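Local coordinates for protein acetyl-CoA acetyltransferase A (Ascaris suum, PDB 6BJA) that probably catalyses the reversible condensation of two acetyl-CoA molecules into acetoacetyl-CoA and coenzyme A, as a tetrameric thiolase, at residues C165-V170 with G246-A251; E178-Y183 with T329-I334; E158-G163 with E291-T296; A300-Q305 with G387-I392. All coordinates share one frame; numbering follows the deposited sequence.

Overall arrangement
From the N terminus, 158-163, 165-170 and 178-183 come in quick succession, covering the start and middle of helix 162-172 and the head of helix 177-197. The chain returns first at 246-251, closing contact 1 beside coenzyme A, and then at 291-296, closing contact 3, so the loop of contact 1 lies wholly within that of contact 3. Contact 4 opens at 300-305. Contact 2 closes at 329-334, crossing all three others, and 387-392 closes contact 4 near the C terminus. Contact 1 stays within the N-terminal thiolase half and contact 4 within the C-terminal one; contacts 2 and 3 join the two. K168 of contact 1 bridges to D294 of contact 3.

Contact 1 of 4, residues C165-V170 with G246-A251; sequences CAEKTV and GTITAA. With COA (coenzyme A), chain C.
The buried carboxylate of E167 accepts hydrogen bonds from the loop 246-251, within the part of the thiolase fold inserted between strands 116-124 and 257-267. Helix 162-172 supplies the glutamate; two successive loop N-H groups and a threonine hydroxyl supply the donors. OE2 of E167 accepts from T247 N at 2.8 Å, on its syn side, and from I248 N at 2.9 Å, which comes from above the carboxylate plane. T247 OG1 donates to OE1 of E167 at 2.8 Å, on the syn side and 28° out of that plane. A bend at chi2 (-77°) turns the glutamate chain back to the loop, and so many donors probably favour its charged form. CD1 of I248 rests on CB of A166 at 3.7 Å, and CG1 of V170 lies against T247 OG1. The loop runs on to coenzyme A, where CB of A251 sits 3.7 Å from C6A of the adenine. A water completes the set, donating to I248 O at 2.8 Å and to E167 OE2 at 2.6 Å.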
loop_
_atom_site.group_PDB
_atom_site.type_symbol
_atom_site.label_atom_id
_atom_site.label_comp_id
_atom_site.label_asym_id
_atom_site.label_seq_id
_atom_site.Cartn_x
_atom_site.Cartn_y
_atom_site.Cartn_z
ATOM N N CYS A 165 7.900 -13.915 -25.183
ATOM C CA CYS A 165 8.848 -14.974 -25.487
ATOM C C CYS A 165 8.269 -15.973 -26.487
ATOM O O CYS A 165 8.933 -16.411 -27.415
ATOM C CB CYS A 165 9.251 -15.712 -24.215
ATOM S SG CYS A 165 10.188 -14.684 -23.012
ATOM N N ALA A 166 7.025 -16.351 -26.282
ATOM C CA ALA A 166 6.426 -17.380 -27.122
ATOM C C ALA A 166 6.284 -16.923 -28.582
ATOM O O ALA A 166 6.202 -17.758 -29.488
ATOM C CB ALA A 166 5.086 -17.795 -26.546
ATOM N N GLU A 167 6.216 -15.613 -28.801
ATOM C CA GLU A 167 6.187 -15.080 -30.163
ATOM C C GLU A 167 7.427 -15.489 -30.942
ATOM O O GLU A 167 7.372 -15.635 -32.170
ATOM C CB GLU A 167 6.066 -13.557 -30.178
ATOM C CG GLU A 167 4.733 -12.980 -29.739
ATOM C CD GLU A 167 3.627 -13.078 -30.796
ATOM O OE1 GLU A 167 3.828 -13.752 -31.837
ATOM O OE2 GLU A 167 2.568 -12.475 -30.553
ATOM N N LYS A 168 8.559 -15.680 -30.267
ATOM C CA LYS A 168 9.748 -16.150 -30.967
ATOM C C LYS A 168 9.503 -17.533 -31.585
ATOM O O LYS A 168 9.888 -17.808 -32.736
ATOM C CB LYS A 168 10.971 -16.188 -30.025
ATOM C CG LYS A 168 12.218 -16.768 -30.705
ATOM C CD LYS A 168 13.433 -16.722 -29.825
ATOM C CE LYS A 168 14.667 -17.231 -30.571
ATOM N NZ LYS A 168 14.550 -18.638 -31.045
ATOM N N THR A 169 8.816 -18.392 -30.846
ATOM C CA THR A 169 8.563 -19.757 -31.284
ATOM C C THR A 169 7.556 -19.707 -32.433
ATOM O O THR A 169 7.667 -20.465 -33.392
ATOM C CB THR A 169 8.070 -20.624 -30.114
ATOM O OG1 THR A 169 9.085 -20.595 -29.085
ATOM C CG2 THR A 169 7.804 -22.065 -30.571
ATOM N N VAL A 170 6.588 -18.810 -32.325
ATOM C CA VAL A 170 5.641 -18.587 -33.423
ATOM C C VAL A 170 6.420 -18.308 -34.704
ATOM O O VAL A 170 6.182 -18.951 -35.737
ATOM C CB VAL A 170 4.674 -17.415 -33.126
ATOM C CG1 VAL A 170 3.871 -17.056 -34.386
ATOM C CG2 VAL A 170 3.710 -17.771 -31.992
ATOM N N GLY A 246 2.772 -9.295 -34.310
ATOM C CA GLY A 246 2.247 -10.089 -33.216
ATOM C C GLY A 246 1.141 -11.038 -33.622
ATOM O O GLY A 246 0.452 -10.807 -34.620
ATOM N N THR A 247 0.975 -12.111 -32.848
ATOM C CA THR A 247 -0.028 -13.138 -33.149
ATOM C C THR A 247 -0.770 -13.634 -31.910
ATOM O O THR A 247 -1.895 -14.126 -31.993
ATOM C CB THR A 247 0.610 -14.360 -33.818
ATOM O OG1 THR A 247 1.546 -14.966 -32.913
ATOM C CG2 THR A 247 1.325 -13.976 -35.085
ATOM N N ILE A 248 -0.135 -13.512 -30.748
ATOM C CA ILE A 248 -0.730 -14.031 -29.530
ATOM C C ILE A 248 -1.655 -12.990 -28.890
ATOM O O ILE A 248 -1.277 -11.824 -28.698
ATOM C CB ILE A 248 0.369 -14.482 -28.533
ATOM C CG1 ILE A 248 1.232 -15.580 -29.170
ATOM C CG2 ILE A 248 -0.254 -14.981 -27.228
ATOM C CD1 ILE A 248 2.402 -16.055 -28.306
ATOM N N THR A 249 -2.862 -13.435 -28.557
ATOM C CA THR A 249 -3.913 -12.580 -28.024
ATOM C C THR A 249 -4.472 -13.169 -26.749
ATOM O O THR A 249 -4.166 -14.308 -26.403
ATOM C CB THR A 249 -5.085 -12.436 -28.992
ATOM O OG1 THR A 249 -5.803 -13.667 -29.032
ATOM C CG2 THR A 249 -4.597 -12.087 -30.383
ATOM N N ALA A 250 -5.364 -12.428 -26.099
ATOM C CA ALA A 250 -6.022 -12.951 -24.901
ATOM C C ALA A 250 -6.779 -14.232 -25.208
ATOM O O ALA A 250 -6.895 -15.090 -24.339
ATOM C CB ALA A 250 -6.957 -11.915 -24.299
ATOM N N ALA A 251 -7.289 -14.379 -26.435
ATOM C CA ALA A 251 -8.102 -15.529 -26.776
ATOM C C ALA A 251 -7.266 -16.770 -27.082
ATOM O O ALA A 251 -7.719 -17.874 -26.809
ATOM C CB ALA A 251 -9.016 -15.207 -27.978
HETATM N N1A COA C . -12.824 -15.209 -26.821
HETATM C C2A COA C . -13.130 -13.976 -27.265
HETATM N N3A COA C . -12.665 -12.849 -26.706
HETATM C C4A COA C . -11.836 -12.889 -25.643
HETATM C C5A COA C . -11.443 -14.193 -25.100
HETATM C C6A COA C . -11.996 -15.392 -25.767
HETATM N N6A COA C . -11.690 -16.636 -25.347
HETATM N N7A COA C . -10.626 -13.935 -24.057
HETATM C C8A COA C . -10.511 -12.586 -23.948
HETATM N N9A COA C . -11.237 -11.962 -24.908
HETATM C C1B COA C . -11.404 -10.502 -25.142
HETATM C C2B COA C . -12.215 -9.902 -24.005
HETATM O O2B COA C . -13.593 -9.753 -24.358
HETATM C C3B COA C . -11.595 -8.549 -23.730
HETATM O O3B COA C . -12.535 -7.536 -24.111
HETATM P P3B COA C . -12.365 -6.431 -25.262
HETATM O O7A COA C . -11.906 -7.120 -26.525
HETATM O O8A COA C . -13.713 -5.789 -25.498
HETATM O O9A COA C . -11.353 -5.397 -24.833
HETATM C C4B COA C . -10.236 -8.585 -24.434
HETATM O O4B COA C . -10.159 -9.795 -25.194
HETATM C C5B COA C . -9.125 -8.631 -23.401
HETATM O O5B COA C . -9.281 -9.872 -22.718
HETATM P P1A COA C . -9.464 -9.998 -21.120
HETATM O O1A COA C . -10.538 -9.081 -20.584
HETATM O O2A COA C . -9.769 -11.430 -20.737
HETATM O O3A COA C . -8.085 -9.549 -20.459
HETATM P P2A COA C . -8.069 -9.086 -18.922
HETATM O O4A COA C . -8.830 -7.787 -18.760
HETATM O O5A COA C . -8.627 -10.165 -18.018
HETATM O O6A COA C . -6.513 -8.873 -18.623
HETATM C CBP COA C . -4.899 -10.367 -17.762
HETATM C CCP COA C . -5.621 -9.911 -19.012
HETATM C CDP COA C . -4.160 -9.171 -17.207
HETATM C CEP COA C . -5.877 -10.807 -16.668
HETATM C CAP COA C . -3.830 -11.410 -18.135
HETATM O OAP COA C . -3.002 -11.624 -16.982
HETATM C C9P COA C . -4.396 -12.724 -18.633
HETATM O O9P COA C . -5.569 -13.023 -18.465
HETATM N N8P COA C . -3.598 -13.586 -19.269
HETATM C C7P COA C . -2.195 -13.373 -19.559
HETATM C C6P COA C . -1.729 -14.385 -20.597
HETATM C C5P COA C . -0.766 -15.330 -19.932
HETATM O O5P COA C . 0.447 -15.150 -20.006
HETATM N N4P COA C . -1.317 -16.321 -19.245
HETATM C C3P COA C . -0.487 -17.235 -18.481
HETATM C C2P COA C . -0.159 -18.529 -19.188
HETATM S S1P COA C . 1.593 -18.907 -18.989
HETATM O O HOH W 1 1.278 -10.802 -28.970
#

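Contact 2 of 4, residues E178-Y183 with T329-I334; sequences EQLDAY and TGLAFI
Y183 and L331 carry this contact, the ring of one lying alongside the isobutyl group of the other, with Y183 CD2 3.7 Å from L331 CD2. The tyrosine leaves helix 177-197 with CG anti to the backbone N (chi1 -176°), which sends the ring across to helix 327-337 until OH stands 3.5 Å from G330 CA. I334 CD1 comes to the ring edge, 4.3 Å from CE2 of Y183. The other branch of L331 reaches back to helix 177-197: its CD1 packs on L180 CD1 at 3.8 Å and on the carbonyl O of Q179. Further out, E324 hydrogen-bonds the Y183 hydroxyl and so fixes the far end of the ring, while S327 OG bonds to L180 O. This steep helix-helix packing, segment axes 10.4 Å apart and crossing at 104°, ties the N-terminal thiolase half to the C-terminal one. L180 also leans on V170 of helix 162-172, and beyond helix 327-337 F333 reaches helix 298-310 and T329 touches C383 of strand 377-384.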
loop_
_atom_site.group_PDB
_atom_site.type_symbol
_atom_site.label_atom_id
_atom_site.label_comp_id
_atom_site.label_asym_id
_atom_site.label_seq_id
_atom_site.Cartn_x
_atom_site.Cartn_y
_atom_site.Cartn_z
ATOM N N GLU A 178 -3.940 -17.058 -37.862
ATOM C CA GLU A 178 -5.001 -17.948 -38.267
ATOM C C GLU A 178 -4.899 -19.330 -37.630
ATOM O O GLU A 178 -5.916 -19.854 -37.136
ATOM C CB GLU A 178 -5.007 -18.068 -39.796
ATOM C CG GLU A 178 -5.496 -16.812 -40.500
ATOM C CD GLU A 178 -4.457 -15.694 -40.678
ATOM O OE1 GLU A 178 -3.281 -15.841 -40.278
ATOM O OE2 GLU A 178 -4.839 -14.650 -41.264
ATOM N N GLN A 179 -3.703 -19.915 -37.611
ATOM C CA GLN A 179 -3.500 -21.209 -36.951
ATOM C C GLN A 179 -3.656 -21.120 -35.441
ATOM O O GLN A 179 -4.257 -22.015 -34.843
ATOM C CB GLN A 179 -2.132 -21.785 -37.258
ATOM C CG GLN A 179 -1.932 -22.186 -38.722
ATOM C CD GLN A 179 -0.493 -22.373 -39.035
ATOM O OE1 GLN A 179 0.261 -21.401 -39.088
ATOM N NE2 GLN A 179 -0.074 -23.625 -39.216
ATOM N N LEU A 180 -3.115 -20.066 -34.831
ATOM C CA LEU A 180 -3.215 -19.934 -33.367
ATOM C C LEU A 180 -4.683 -19.801 -32.948
ATOM O O LEU A 180 -5.138 -20.427 -31.974
ATOM C CB LEU A 180 -2.404 -18.724 -32.853
ATOM C CG LEU A 180 -0.951 -18.993 -32.464
ATOM C CD1 LEU A 180 -0.187 -19.707 -33.537
ATOM C CD2 LEU A 180 -0.288 -17.663 -32.111
ATOM N N ASP A 181 -5.443 -19.000 -33.688
ATOM C CA ASP A 181 -6.856 -18.786 -33.363
ATOM C C ASP A 181 -7.676 -20.052 -33.617
ATOM O O ASP A 181 -8.528 -20.407 -32.797
ATOM C CB ASP A 181 -7.440 -17.620 -34.177
ATOM C CG ASP A 181 -7.054 -16.260 -33.622
ATOM O OD1 ASP A 181 -6.461 -16.195 -32.504
ATOM O OD2 ASP A 181 -7.370 -15.255 -34.303
ATOM N N ALA A 182 -7.420 -20.744 -34.730
ATOM C CA ALA A 182 -8.146 -21.976 -35.008
ATOM C C ALA A 182 -7.851 -23.020 -33.931
ATOM O O ALA A 182 -8.741 -23.740 -33.512
ATOM C CB ALA A 182 -7.804 -22.515 -36.387
ATOM N N TYR A 183 -6.604 -23.085 -33.484
ATOM C CA TYR A 183 -6.220 -24.006 -32.422
ATOM C C TYR A 183 -6.975 -23.696 -31.141
ATOM O O TYR A 183 -7.475 -24.604 -30.468
ATOM C CB TYR A 183 -4.702 -23.934 -32.182
ATOM C CG TYR A 183 -4.260 -24.940 -31.151
ATOM C CD1 TYR A 183 -4.362 -24.657 -29.796
ATOM C CD2 TYR A 183 -3.772 -26.185 -31.524
ATOM C CE1 TYR A 183 -4.000 -25.595 -28.849
ATOM C CE2 TYR A 183 -3.398 -27.132 -30.571
ATOM C CZ TYR A 183 -3.528 -26.831 -29.243
ATOM O OH TYR A 183 -3.162 -27.788 -28.312
ATOM N N THR A 329 2.020 -23.408 -27.980
ATOM C CA THR A 329 2.618 -24.522 -27.259
ATOM C C THR A 329 2.151 -25.861 -27.837
ATOM O O THR A 329 2.946 -26.778 -28.053
ATOM C CB THR A 329 2.260 -24.459 -25.781
ATOM O OG1 THR A 329 2.357 -23.100 -25.336
ATOM C CG2 THR A 329 3.184 -25.351 -24.949
ATOM N N GLY A 330 0.845 -25.966 -28.076
ATOM C CA GLY A 330 0.284 -27.163 -28.666
ATOM C C GLY A 330 0.727 -27.386 -30.097
ATOM O O GLY A 330 1.149 -28.480 -30.471
ATOM N N LEU A 331 0.626 -26.337 -30.896
ATOM C CA LEU A 331 1.008 -26.429 -32.311
ATOM C C LEU A 331 2.474 -26.823 -32.492
ATOM O O LEU A 331 2.810 -27.654 -33.334
ATOM C CB LEU A 331 0.752 -25.106 -33.005
ATOM C CG LEU A 331 -0.727 -24.818 -33.255
ATOM C CD1 LEU A 331 -0.924 -23.387 -33.657
ATOM C CD2 LEU A 331 -1.324 -25.765 -34.314
ATOM N N ALA A 332 3.357 -26.216 -31.707
ATOM C CA ALA A 332 4.778 -26.499 -31.844
ATOM C C ALA A 332 5.067 -27.953 -31.481
ATOM O O ALA A 332 5.862 -28.624 -32.126
ATOM C CB ALA A 332 5.598 -25.552 -30.976
ATOM N N PHE A 333 4.425 -28.433 -30.419
ATOM C CA PHE A 333 4.629 -29.786 -29.943
ATOM C C PHE A 333 4.204 -30.797 -31.005
ATOM O O PHE A 333 4.941 -31.732 -31.321
ATOM C CB PHE A 333 3.828 -29.947 -28.632
ATOM C CG PHE A 333 3.987 -31.266 -27.928
ATOM C CD1 PHE A 333 5.110 -31.514 -27.130
ATOM C CD2 PHE A 333 2.965 -32.216 -27.960
ATOM C CE1 PHE A 333 5.220 -32.710 -26.415
ATOM C CE2 PHE A 333 3.081 -33.414 -27.254
ATOM C CZ PHE A 333 4.208 -33.660 -26.486
ATOM N N ILE A 334 2.986 -30.605 -31.519
ATOM C CA ILE A 334 2.410 -31.481 -32.534
ATOM C C ILE A 334 3.280 -31.488 -33.794
ATOM O O ILE A 334 3.544 -32.552 -34.366
ATOM C CB ILE A 334 0.978 -31.034 -32.842
ATOM C CG1 ILE A 334 0.070 -31.321 -31.655
ATOM C CG2 ILE A 334 0.423 -31.760 -34.065
ATOM C CD1 ILE A 334 -1.257 -30.653 -31.737
#

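Contact 3 of 4, residues E158-G163 with E291-T296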
loop_
_atom_site.group_PDB
_atom_site.type_symbol
_atom_site.label_atom_id
_atom_site.label_comp_id
_atom_site.label_asym_id
_atom_site.label_seq_id
_atom_site.Cartn_x
_atom_site.Cartn_y
_atom_site.Cartn_z
ATOM N N GLU A 158 14.734 -12.887 -19.043
ATOM C CA GLU A 158 14.516 -11.993 -20.173
ATOM C C GLU A 158 13.789 -10.705 -19.783
ATOM O O GLU A 158 13.748 -9.742 -20.547
ATOM C CB GLU A 158 13.711 -12.720 -21.261
ATOM C CG GLU A 158 14.457 -13.874 -21.920
ATOM C CD GLU A 158 15.473 -13.416 -22.957
ATOM O OE1 GLU A 158 15.517 -12.206 -23.272
ATOM O OE2 GLU A 158 16.227 -14.274 -23.460
ATOM N N TYR A 159 13.193 -10.708 -18.602
ATOM C CA TYR A 159 12.415 -9.590 -18.090
ATOM C C TYR A 159 11.374 -9.140 -19.101
ATOM O O TYR A 159 11.251 -7.969 -19.443
ATOM C CB TYR A 159 13.331 -8.442 -17.671
ATOM C CG TYR A 159 14.139 -8.807 -16.426
ATOM C CD1 TYR A 159 13.501 -9.092 -15.211
ATOM C CD2 TYR A 159 15.520 -8.894 -16.473
ATOM C CE1 TYR A 159 14.231 -9.450 -14.070
ATOM C CE2 TYR A 159 16.259 -9.244 -15.347
ATOM C CZ TYR A 159 15.612 -9.520 -14.148
ATOM O OH TYR A 159 16.341 -9.868 -13.019
ATOM N N GLN A 160 10.605 -10.115 -19.565
ATOM C CA GLN A 160 9.465 -9.843 -20.424
ATOM C C GLN A 160 8.446 -10.932 -20.227
ATOM O O GLN A 160 8.763 -11.997 -19.709
ATOM C CB GLN A 160 9.862 -9.765 -21.892
ATOM C CG GLN A 160 10.592 -10.968 -22.411
ATOM C CD GLN A 160 11.180 -10.698 -23.796
ATOM O OE1 GLN A 160 11.573 -9.572 -24.100
ATOM N NE2 GLN A 160 11.207 -11.718 -24.646
ATOM N N PRO A 161 7.209 -10.679 -20.649
ATOM C CA PRO A 161 6.153 -11.666 -20.440
ATOM C C PRO A 161 6.424 -12.967 -21.181
ATOM O O PRO A 161 6.985 -12.942 -22.271
ATOM C CB PRO A 161 4.911 -10.970 -21.007
ATOM C CG PRO A 161 5.243 -9.513 -20.959
ATOM C CD PRO A 161 6.696 -9.425 -21.226
ATOM N N MET A 162 6.015 -14.092 -20.613
ATOM C CA MET A 162 6.177 -15.361 -21.305
ATOM C C MET A 162 5.491 -15.311 -22.688
ATOM O O MET A 162 5.991 -15.903 -23.631
ATOM C CB MET A 162 5.637 -16.517 -20.465
ATOM C CG MET A 162 6.553 -16.885 -19.250
ATOM S SD MET A 162 5.862 -18.288 -18.359
ATOM C CE MET A 162 4.322 -17.665 -17.708
ATOM N N GLY A 163 4.387 -14.585 -22.808
ATOM C CA GLY A 163 3.717 -14.485 -24.102
ATOM C C GLY A 163 4.533 -13.770 -25.162
ATOM O O GLY A 163 4.398 -14.061 -26.349
ATOM N N GLU A 291 17.100 -22.308 -23.659
ATOM C CA GLU A 291 17.081 -20.878 -23.380
ATOM C C GLU A 291 15.712 -20.435 -22.869
ATOM O O GLU A 291 14.689 -20.874 -23.390
ATOM C CB GLU A 291 17.426 -20.087 -24.647
ATOM C CG GLU A 291 18.862 -20.265 -25.097
ATOM C CD GLU A 291 19.851 -19.502 -24.238
ATOM O OE1 GLU A 291 19.460 -18.516 -23.582
ATOM O OE2 GLU A 291 21.028 -19.890 -24.230
ATOM N N PRO A 292 15.678 -19.539 -21.876
ATOM C CA PRO A 292 14.381 -19.064 -21.375
ATOM C C PRO A 292 13.413 -18.610 -22.471
ATOM O O PRO A 292 12.233 -18.948 -22.411
ATOM C CB PRO A 292 14.790 -17.910 -20.457
ATOM C CG PRO A 292 16.048 -18.429 -19.854
ATOM C CD PRO A 292 16.779 -19.122 -20.975
ATOM N N ILE A 293 13.899 -17.865 -23.458
ATOM C CA ILE A 293 13.003 -17.335 -24.475
ATOM C C ILE A 293 12.360 -18.470 -25.275
ATOM O O ILE A 293 11.266 -18.302 -25.816
ATOM C CB ILE A 293 13.754 -16.351 -25.409
ATOM C CG1 ILE A 293 12.741 -15.537 -26.221
ATOM C CG2 ILE A 293 14.735 -17.079 -26.292
ATOM C CD1 ILE A 293 13.346 -14.292 -26.864
ATOM N N ASP A 294 13.043 -19.609 -25.353
ATOM C CA ASP A 294 12.597 -20.750 -26.166
ATOM C C ASP A 294 11.815 -21.799 -25.367
ATOM O O ASP A 294 11.704 -22.947 -25.787
ATOM C CB ASP A 294 13.814 -21.438 -26.806
ATOM C CG ASP A 294 14.490 -20.579 -27.873
ATOM O OD1 ASP A 294 13.764 -19.977 -28.692
ATOM O OD2 ASP A 294 15.758 -20.504 -27.888
ATOM N N PHE A 295 11.325 -21.420 -24.195
ATOM C CA PHE A 295 10.658 -22.381 -23.299
ATOM C C PHE A 295 9.559 -23.195 -23.991
ATOM O O PHE A 295 9.356 -24.351 -23.658
ATOM C CB PHE A 295 10.079 -21.665 -22.069
ATOM C CG PHE A 295 8.825 -20.900 -22.329
ATOM C CD1 PHE A 295 8.847 -19.732 -23.065
ATOM C CD2 PHE A 295 7.620 -21.338 -21.812
ATOM C CE1 PHE A 295 7.691 -19.024 -23.316
ATOM C CE2 PHE A 295 6.471 -20.633 -22.043
ATOM C CZ PHE A 295 6.491 -19.481 -22.801
ATOM N N THR A 296 8.909 -22.607 -24.987
ATOM C CA THR A 296 7.811 -23.260 -25.666
ATOM C C THR A 296 8.240 -24.551 -26.382
ATOM O O THR A 296 7.406 -25.418 -26.578
ATOM C CB THR A 296 7.159 -22.282 -26.682
ATOM O OG1 THR A 296 6.654 -21.124 -25.997
ATOM C CG2 THR A 296 5.987 -22.924 -27.409
#
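E158 and I293 have the nearest CA atoms of the two segments, 7.0 Å apart. Past E158 the chain turns through a G1 beta bulge, Y159 and Q160 both facing D155, and then P161 takes the N-cap of helix 162-172. The partner, 292-296, is coiled as a short 3-10 segment, in which F295 N bonds to P292 O at 3.2 Å. Side chains meet at two places. At the outer one, the carboxylate of E158 bends over I293, with OE2 3.8 Å from I293 CB, and Q160 NE2 lies 4.0 Å from I293 CD1. At the buried one, F295 CG stands between the backbone N and the carbonyl carbon (chi1 76°), which turns the ring to the first turn of the helix: M162 O meets the ring edge, 3.6 Å from CE1, and M162 CB packs on CZ at 3.9 Å. M162 SD stands 5.0 Å from the F295 ring centroid, 31° off the normal, an oblique Met-aromatic contact. T296 OG1 lies above one face, toward the rim. M162 also touches Q70 of the second subunit and lines the coenzyme A pocket. The F295 side chain is about 4 Å from that of C383, a predicted proton acceptor, so the pair probably forms part of the wall between that pocket and the predicted catalytic residues of the thiolase active site.

Contact 4 of 4, residues A300-Q305 with G387-I392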
loop_
_atom_site.group_PDB
_atom_site.type_symbol
_atom_site.label_atom_id
_atom_site.label_comp_id
_atom_site.label_asym_id
_atom_site.label_seq_id
_atom_site.Cartn_x
_atom_site.Cartn_y
_atom_site.Cartn_z
ATOM N N ALA A 300 8.895 -30.881 -26.410
ATOM C CA ALA A 300 9.209 -31.912 -27.378
ATOM C C ALA A 300 10.597 -32.477 -27.102
ATOM O O ALA A 300 10.837 -33.659 -27.339
ATOM C CB ALA A 300 9.134 -31.367 -28.807
ATOM N N LEU A 301 11.499 -31.649 -26.578
ATOM C CA LEU A 301 12.835 -32.122 -26.228
ATOM C C LEU A 301 12.769 -33.126 -25.082
ATOM O O LEU A 301 13.416 -34.172 -25.117
ATOM C CB LEU A 301 13.743 -30.945 -25.864
ATOM C CG LEU A 301 15.233 -31.243 -25.822
ATOM C CD1 LEU A 301 15.742 -31.700 -27.196
ATOM C CD2 LEU A 301 15.969 -29.981 -25.365
ATOM N N ALA A 302 11.937 -32.837 -24.088
ATOM C CA ALA A 302 11.780 -33.760 -22.980
ATOM C C ALA A 302 11.182 -35.076 -23.462
ATOM O O ALA A 302 11.591 -36.150 -23.025
ATOM C CB ALA A 302 10.914 -33.139 -21.901
ATOM N N VAL A 303 10.209 -34.995 -24.365
ATOM C CA VAL A 303 9.554 -36.196 -24.881
ATOM C C VAL A 303 10.522 -37.044 -25.722
ATOM O O VAL A 303 10.505 -38.267 -25.627
ATOM C CB VAL A 303 8.313 -35.824 -25.709
ATOM C CG1 VAL A 303 7.808 -37.022 -26.537
ATOM C CG2 VAL A 303 7.238 -35.295 -24.793
ATOM N N LYS A 304 11.375 -36.407 -26.517
ATOM C CA LYS A 304 12.349 -37.168 -27.304
ATOM C C LYS A 304 13.225 -38.013 -26.374
ATOM O O LYS A 304 13.450 -39.193 -26.627
ATOM C CB LYS A 304 13.196 -36.228 -28.168
ATOM C CG LYS A 304 12.416 -35.690 -29.338
ATOM C CD LYS A 304 13.205 -34.666 -30.142
ATOM C CE LYS A 304 12.318 -34.035 -31.179
ATOM N NZ LYS A 304 11.694 -35.089 -32.028
ATOM N N GLN A 305 13.643 -37.421 -25.259
ATOM C CA GLN A 305 14.437 -38.117 -24.251
ATOM C C GLN A 305 13.626 -39.233 -23.608
ATOM O O GLN A 305 14.085 -40.359 -23.478
ATOM C CB GLN A 305 14.920 -37.131 -23.191
ATOM C CG GLN A 305 15.761 -37.743 -22.081
ATOM C CD GLN A 305 16.969 -38.495 -22.603
ATOM O OE1 GLN A 305 17.694 -38.007 -23.474
ATOM N NE2 GLN A 305 17.187 -39.696 -22.078
ATOM N N GLY A 387 12.544 -21.742 -19.272
ATOM C CA GLY A 387 13.082 -22.582 -20.313
ATOM C C GLY A 387 13.113 -24.077 -20.075
ATOM O O GLY A 387 13.844 -24.780 -20.749
ATOM N N GLU A 388 12.312 -24.598 -19.148
ATOM C CA GLU A 388 12.378 -26.017 -18.848
ATOM C C GLU A 388 11.075 -26.687 -19.253
ATOM O O GLU A 388 10.073 -26.020 -19.535
ATOM C CB GLU A 388 12.673 -26.258 -17.368
ATOM C CG GLU A 388 14.112 -25.938 -16.989
ATOM C CD GLU A 388 14.514 -26.584 -15.692
ATOM O OE1 GLU A 388 14.405 -27.843 -15.570
ATOM O OE2 GLU A 388 14.920 -25.804 -14.803
ATOM N N ALA A 389 11.134 -28.009 -19.329
ATOM C CA ALA A 389 9.930 -28.817 -19.462
ATOM C C ALA A 389 10.112 -30.174 -18.812
ATOM O O ALA A 389 11.238 -30.680 -18.669
ATOM C CB ALA A 389 9.542 -28.990 -20.934
ATOM N N SER A 390 8.980 -30.739 -18.398
ATOM C CA SER A 390 8.895 -32.047 -17.769
ATOM C C SER A 390 7.923 -32.905 -18.556
ATOM O O SER A 390 6.950 -32.382 -19.107
ATOM C CB SER A 390 8.426 -31.923 -16.318
ATOM O OG SER A 390 9.228 -30.998 -15.605
ATOM N N ALA A 391 8.213 -34.195 -18.651
ATOM C CA ALA A 391 7.299 -35.139 -19.307
ATOM C C ALA A 391 7.262 -36.446 -18.530
ATOM O O ALA A 391 8.255 -36.843 -17.896
ATOM C CB ALA A 391 7.712 -35.381 -20.742
ATOM N N ILE A 392 6.107 -37.108 -18.564
ATOM C CA ILE A 392 5.914 -38.363 -17.857
ATOM C C ILE A 392 5.209 -39.339 -18.796
ATOM O O ILE A 392 4.333 -38.956 -19.572
ATOM C CB ILE A 392 5.123 -38.157 -16.512
ATOM C CG1 ILE A 392 5.116 -39.420 -15.656
ATOM C CG2 ILE A 392 3.729 -37.679 -16.767
ATOM C CD1 ILE A 392 4.724 -39.130 -14.190
#
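A302 lies over one face of strand 388-392, where the methyls of A389 and A391 both rise toward the helix while S390 points to the other side. No ring takes part; the flat surface is the strand itself. CB of A302 is 4.1 Å from CB of A391 and equally far from the peptide oxygen A389 O, so one methyl covers the backbone between the two strand alanines. V303 adds a second touch at A391, its CG2 reaching the same CB at 4.1 Å; CG2 gets there by standing beside the backbone N, with CG1 anti to it (chi1 166°). With alanines on both sides, the axes of segments 300-305 and 388-392 come within 7.2 Å, crossing at -41°. At the strand's start G387 and E388 form a G1 beta bulge facing N384, and E388 hydrogen-bonds Q87 and C88 of the second subunit. Helix 298-310 links 280-289 to the parallel strand 319-322, a beta-alpha-beta crossover helix packed on the mixed sheet in the C-terminal half of the thiolase fold.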